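Local coordinates for protein 7,8-dihydro-6-hydroxymethylpterin pyrophosphokinase-dihydropteroate synthase (Plasmodium falciparum, PDB 6JWS) that probably makes the pterin pyrophosphate from hydroxymethyldihydropterin and ATP and then condenses it with 4-aminobenzoate to 7,8-dihydropteroate in folate biosynthesis, at residues P444-S447 against E448-V452; I484-N487 against V488-C492. The protein carries 1 engineered substitution. All blocks are in the same frame, centred on the assembly; numbering follows the deposited sequence.

Contact 1. Residues P444-S447 against E448-V452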
loop_
_atom_site.group_PDB
_atom_site.type_symbol
_atom_site.label_atom_id
_atom_site.label_comp_id
_atom_site.label_asym_id
_atom_site.label_seq_id
_atom_site.Cartn_x
_atom_site.Cartn_y
_atom_site.Cartn_z
ATOM N N PRO B 444 -40.975 16.426 -0.959
ATOM C CA PRO B 444 -41.886 16.331 0.183
ATOM C C PRO B 444 -43.275 15.829 -0.209
ATOM O O PRO B 444 -44.193 15.824 0.613
ATOM C CB PRO B 444 -41.928 17.784 0.686
ATOM C CG PRO B 444 -41.755 18.622 -0.572
ATOM C CD PRO B 444 -40.914 17.788 -1.522
ATOM N N LYS B 445 -43.402 15.379 -1.464
ATOM C CA LYS B 445 -44.693 15.038 -2.037
ATOM C C LYS B 445 -44.812 13.524 -2.212
ATOM O O LYS B 445 -45.919 12.998 -2.241
ATOM C CB LYS B 445 -44.933 15.844 -3.321
ATOM C CG LYS B 445 -46.355 16.358 -3.527
ATOM C CD LYS B 445 -46.730 17.554 -2.664
ATOM C CE LYS B 445 -48.087 17.420 -1.997
ATOM N NZ LYS B 445 -49.210 17.486 -2.964
ATOM N N ILE B 446 -43.675 12.827 -2.317
ATOM C CA ILE B 446 -43.670 11.370 -2.344
ATOM C C ILE B 446 -42.841 10.830 -1.172
ATOM O O ILE B 446 -41.755 11.322 -0.885
ATOM C CB ILE B 446 -43.231 10.830 -3.726
ATOM C CG1 ILE B 446 -42.456 9.516 -3.630
ATOM C CG2 ILE B 446 -42.446 11.870 -4.504
ATOM C CD1 ILE B 446 -43.305 8.281 -3.770
ATOM N N SER B 447 -43.372 9.816 -0.489
ATOM C CA SER B 447 -42.794 9.364 0.765
ATOM C C SER B 447 -41.568 8.475 0.520
ATOM O O SER B 447 -41.384 7.938 -0.580
ATOM C CB SER B 447 -43.835 8.664 1.596
ATOM O OG SER B 447 -44.133 7.400 1.032
ATOM N N GLU B 448 -40.743 8.309 1.572
ATOM C CA GLU B 448 -39.611 7.389 1.558
ATOM C C GLU B 448 -40.088 5.985 1.201
ATOM O O GLU B 448 -39.528 5.321 0.333
ATOM C CB GLU B 448 -38.871 7.394 2.905
ATOM C CG GLU B 448 -37.736 6.357 3.006
ATOM C CD GLU B 448 -36.979 6.345 4.337
ATOM O OE1 GLU B 448 -37.364 7.089 5.258
ATOM O OE2 GLU B 448 -36.010 5.581 4.468
ATOM N N ARG B 449 -41.146 5.548 1.869
ATOM C CA ARG B 449 -41.654 4.201 1.686
ATOM C C ARG B 449 -42.014 3.965 0.224
ATOM O O ARG B 449 -41.753 2.889 -0.298
ATOM C CB ARG B 449 -42.871 3.988 2.597
ATOM C CG ARG B 449 -43.512 2.623 2.443
ATOM C CD ARG B 449 -44.590 2.600 1.375
ATOM N NE ARG B 449 -45.003 1.221 1.140
ATOM C CZ ARG B 449 -45.528 0.773 0.004
ATOM N NH1 ARG B 449 -45.727 1.600 -1.009
ATOM N NH2 ARG B 449 -45.839 -0.508 -0.107
ATOM N N ASP B 450 -42.625 4.967 -0.424
ATOM C CA ASP B 450 -43.075 4.839 -1.808
ATOM C C ASP B 450 -41.911 4.959 -2.794
ATOM O O ASP B 450 -42.027 4.496 -3.926
ATOM C CB ASP B 450 -44.197 5.823 -2.171
ATOM C CG ASP B 450 -45.551 5.447 -1.585
ATOM O OD1 ASP B 450 -45.839 4.223 -1.448
ATOM O OD2 ASP B 450 -46.298 6.374 -1.241
ATOM N N LEU B 451 -40.803 5.582 -2.365
ATOM C CA LEU B 451 -39.604 5.615 -3.188
ATOM C C LEU B 451 -38.965 4.238 -3.241
ATOM O O LEU B 451 -38.620 3.802 -4.343
ATOM C CB LEU B 451 -38.614 6.669 -2.696
ATOM C CG LEU B 451 -38.983 8.107 -3.048
ATOM C CD1 LEU B 451 -38.033 9.081 -2.373
ATOM C CD2 LEU B 451 -38.969 8.317 -4.558
ATOM N N VAL B 452 -38.851 3.553 -2.086
ATOM C CA VAL B 452 -38.015 2.356 -2.033
ATOM C C VAL B 452 -38.816 1.060 -2.129
ATOM O O VAL B 452 -38.344 0.110 -2.751
ATOM C CB VAL B 452 -37.035 2.300 -0.834
ATOM C CG1 VAL B 452 -36.052 3.452 -0.854
ATOM C CG2 VAL B 452 -37.755 2.262 0.503
HETATM O O HOH W 1 -46.188 8.919 -1.185
HETATM O O HOH W 2 -46.389 6.427 2.105
#

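Contact 2. Residues I484-N487 against V488-C492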
loop_
_atom_site.group_PDB
_atom_site.type_symbol
_atom_site.label_atom_id
_atom_site.label_comp_id
_atom_site.label_asym_id
_atom_site.label_seq_id
_atom_site.Cartn_x
_atom_site.Cartn_y
_atom_site.Cartn_z
ATOM N N ILE B 484 -33.530 5.204 8.461
ATOM C CA ILE B 484 -33.555 5.329 9.913
ATOM C C ILE B 484 -34.982 5.060 10.389
ATOM O O ILE B 484 -35.299 5.223 11.584
ATOM C CB ILE B 484 -33.098 6.732 10.354
ATOM C CG1 ILE B 484 -34.055 7.825 9.856
ATOM C CG2 ILE B 484 -31.654 6.995 9.929
ATOM C CD1 ILE B 484 -33.656 9.233 10.274
ATOM N N ASN B 485 -35.831 4.635 9.448
ATOM C CA ASN B 485 -37.261 4.656 9.699
ATOM C C ASN B 485 -37.790 3.259 10.000
ATOM O O ASN B 485 -37.774 2.367 9.158
ATOM C CB ASN B 485 -38.038 5.421 8.624
ATOM C CG ASN B 485 -39.495 5.567 8.992
ATOM O OD1 ASN B 485 -40.299 4.663 8.739
ATOM N ND2 ASN B 485 -39.838 6.679 9.629
ATOM N N TYR B 486 -38.274 3.098 11.229
ATOM C CA TYR B 486 -38.886 1.869 11.694
ATOM C C TYR B 486 -39.917 1.310 10.703
ATOM O O TYR B 486 -39.829 0.139 10.325
ATOM C CB TYR B 486 -39.522 2.123 13.058
ATOM C CG TYR B 486 -40.165 0.896 13.643
ATOM C CD1 TYR B 486 -41.464 0.537 13.305
ATOM C CD2 TYR B 486 -39.480 0.109 14.546
ATOM C CE1 TYR B 486 -42.065 -0.586 13.843
ATOM C CE2 TYR B 486 -40.066 -1.014 15.107
ATOM C CZ TYR B 486 -41.356 -1.369 14.738
ATOM O OH TYR B 486 -41.936 -2.476 15.290
ATOM N N ASN B 487 -40.901 2.128 10.295
ATOM C CA ASN B 487 -42.000 1.631 9.473
ATOM C C ASN B 487 -41.493 1.119 8.127
ATOM O O ASN B 487 -41.932 0.070 7.659
ATOM C CB ASN B 487 -43.145 2.642 9.337
ATOM C CG ASN B 487 -44.024 2.632 10.573
ATOM O OD1 ASN B 487 -44.094 1.633 11.279
ATOM N ND2 ASN B 487 -44.675 3.741 10.877
ATOM N N VAL B 488 -40.547 1.846 7.527
ATOM C CA VAL B 488 -39.974 1.443 6.254
ATOM C C VAL B 488 -39.243 0.117 6.444
ATOM O O VAL B 488 -39.525 -0.855 5.741
ATOM C CB VAL B 488 -39.073 2.552 5.666
ATOM C CG1 VAL B 488 -38.184 2.039 4.533
ATOM C CG2 VAL B 488 -39.901 3.750 5.199
ATOM N N PHE B 489 -38.349 0.056 7.442
ATOM C CA PHE B 489 -37.592 -1.164 7.652
ATOM C C PHE B 489 -38.521 -2.347 7.919
ATOM O O PHE B 489 -38.257 -3.435 7.414
ATOM C CB PHE B 489 -36.523 -1.044 8.749
ATOM C CG PHE B 489 -35.556 -2.219 8.764
ATOM C CD1 PHE B 489 -34.720 -2.469 7.685
ATOM C CD2 PHE B 489 -35.478 -3.078 9.852
ATOM C CE1 PHE B 489 -33.838 -3.544 7.692
ATOM C CE2 PHE B 489 -34.567 -4.127 9.873
ATOM C CZ PHE B 489 -33.764 -4.376 8.785
ATOM N N LYS B 490 -39.576 -2.141 8.730
ATOM C CA LYS B 490 -40.510 -3.211 9.067
ATOM C C LYS B 490 -41.177 -3.800 7.816
ATOM O O LYS B 490 -41.229 -5.009 7.643
ATOM C CB LYS B 490 -41.545 -2.742 10.102
ATOM C CG LYS B 490 -42.536 -3.814 10.535
ATOM C CD LYS B 490 -43.470 -3.377 11.664
ATOM C CE LYS B 490 -44.727 -4.222 11.767
ATOM N NZ LYS B 490 -44.431 -5.675 11.722
ATOM N N GLU B 491 -41.659 -2.948 6.919
ATOM C CA GLU B 491 -42.342 -3.445 5.732
ATOM C C GLU B 491 -41.350 -4.215 4.858
ATOM O O GLU B 491 -41.733 -5.178 4.203
ATOM C CB GLU B 491 -43.001 -2.297 4.957
ATOM C CG GLU B 491 -43.916 -2.777 3.836
ATOM C CD GLU B 491 -44.510 -1.709 2.927
ATOM O OE1 GLU B 491 -44.262 -0.510 3.153
ATOM O OE2 GLU B 491 -45.201 -2.082 1.969
ATOM N N CYS B 492 -40.074 -3.809 4.874
ATOM C CA CYS B 492 -39.070 -4.475 4.058
ATOM C C CYS B 492 -38.761 -5.860 4.607
ATOM O O CYS B 492 -38.718 -6.810 3.837
ATOM C CB CYS B 492 -37.793 -3.661 3.938
ATOM S SG CYS B 492 -38.020 -2.158 2.962
#

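Contact 1. Residues P444-S447 against E448-V452
Ser447 and Leu451 meet where a loop turns into helix 448-464: Leu451 N donates to Ser447 O at 3.0 Å, with an N-H...O angle of 139°, closing the first helical turn. The next bond of the series runs from Val452 N to Glu448 O. Ile446 and Ser447 still have extended backbones, and helical angles begin at Glu448, which makes Ser447 the N-cap. Its hydroxyl accepts an amide of the first turn: Asp450 N donates to Ser447 OG at 3.2 Å. With chi1 at 72°, OG stands between its own backbone N and carbonyl carbon, within reach of the Asp450 amide. The Asp450 carboxylate returns to the cap through water. One water accepts from Ser447 N at 3.0 Å and donates to Asp450 OD2; a second is hydrogen-bonded to Ser447 OG at 2.7 Å and reaches OD2 weakly. The other carboxylate oxygen, OD1, receives Arg449 NH1 at 2.7 Å in a salt bridge lying close to the guanidinium plane. Asp450 is thus held on both oxygens, and a negative group near the N-terminus would suit the helix dipole. On the apolar side Ile446 CG1 packs against Leu451 CG at 3.8 Å, the two side chains crossing at a slant. Leu451 continues inward onto Val397, Asn398 and Phe402 of helix 397-402. Glu448, with its chain fully extended, turns away from the loop and bonds through OE2 to Thr483 OG1. The arrangement is a serine N-cap in which a water joins the cap residue's N to the carboxylate of Asp450, the third helix residue, with Ile446 before the cap packed on Leu451 as in a hydrophobic staple, at the start of a TIM-barrel helix.

Contact 2. Residues I484-N487 against V488-C492
Asn485 caps helix 486-494 by accepting Val488 N on its side-chain OD1 at 3.1 Å; the donor lies in the amide plane, on a lone pair, with an N-H...O angle of 158°. This is an asparagine N-cap, at the start of the helix in the beta-alpha-beta unit that runs from strand 478-482 to strand 500-503 of the TIM barrel. Asn485 CG lies opposite its backbone N (chi1 -173°), a setting that carries OD1 across to the first turn. The same residue also opens the main-chain series: the bond from Phe489 N to Asn485 O, 2.9 Å, is almost straight (175°). Lys490 N to Tyr486 O and Glu491 N to Asn487 O continue it. Farther out, Lys490 NZ pairs with Asp494 one turn on, and the Glu491 carboxylate turns to Arg449 of helix 448-464. Val488 is buried, its CG2 lying 3.7 Å from Asn485 OD1, where the two side chains cross near a right angle. Phe489 leads inward to Ile481 and Leu501 of the flanking strands, and both it and Tyr486 touch Leu516. On the outer side Tyr486 and Lys490 run side by side in the same direction, and the lysine methylene CD approaches the tyrosine ring obliquely, 3.8 Å from Tyr486 CE1.

In the fold
Contacts 1 and 2 form the starts of two successive barrel helices, 448-464 and 486-494, linked through strand 478-482, and their centres lie about 12 Å apart. The helices meet directly: Arg449 NH2 of contact 1 forms a salt bridge with Glu491 OE2 of contact 2 at 2.7 Å, giving the arginine an acid in each helix. Val488 CG2 also packs 4.0 Å from both Arg449 CA and Glu448 CD. Bound pteroic acid lies beyond direct contact with either, about 11 Å from the Glu448 side chain and about 13 Å from that of Phe489.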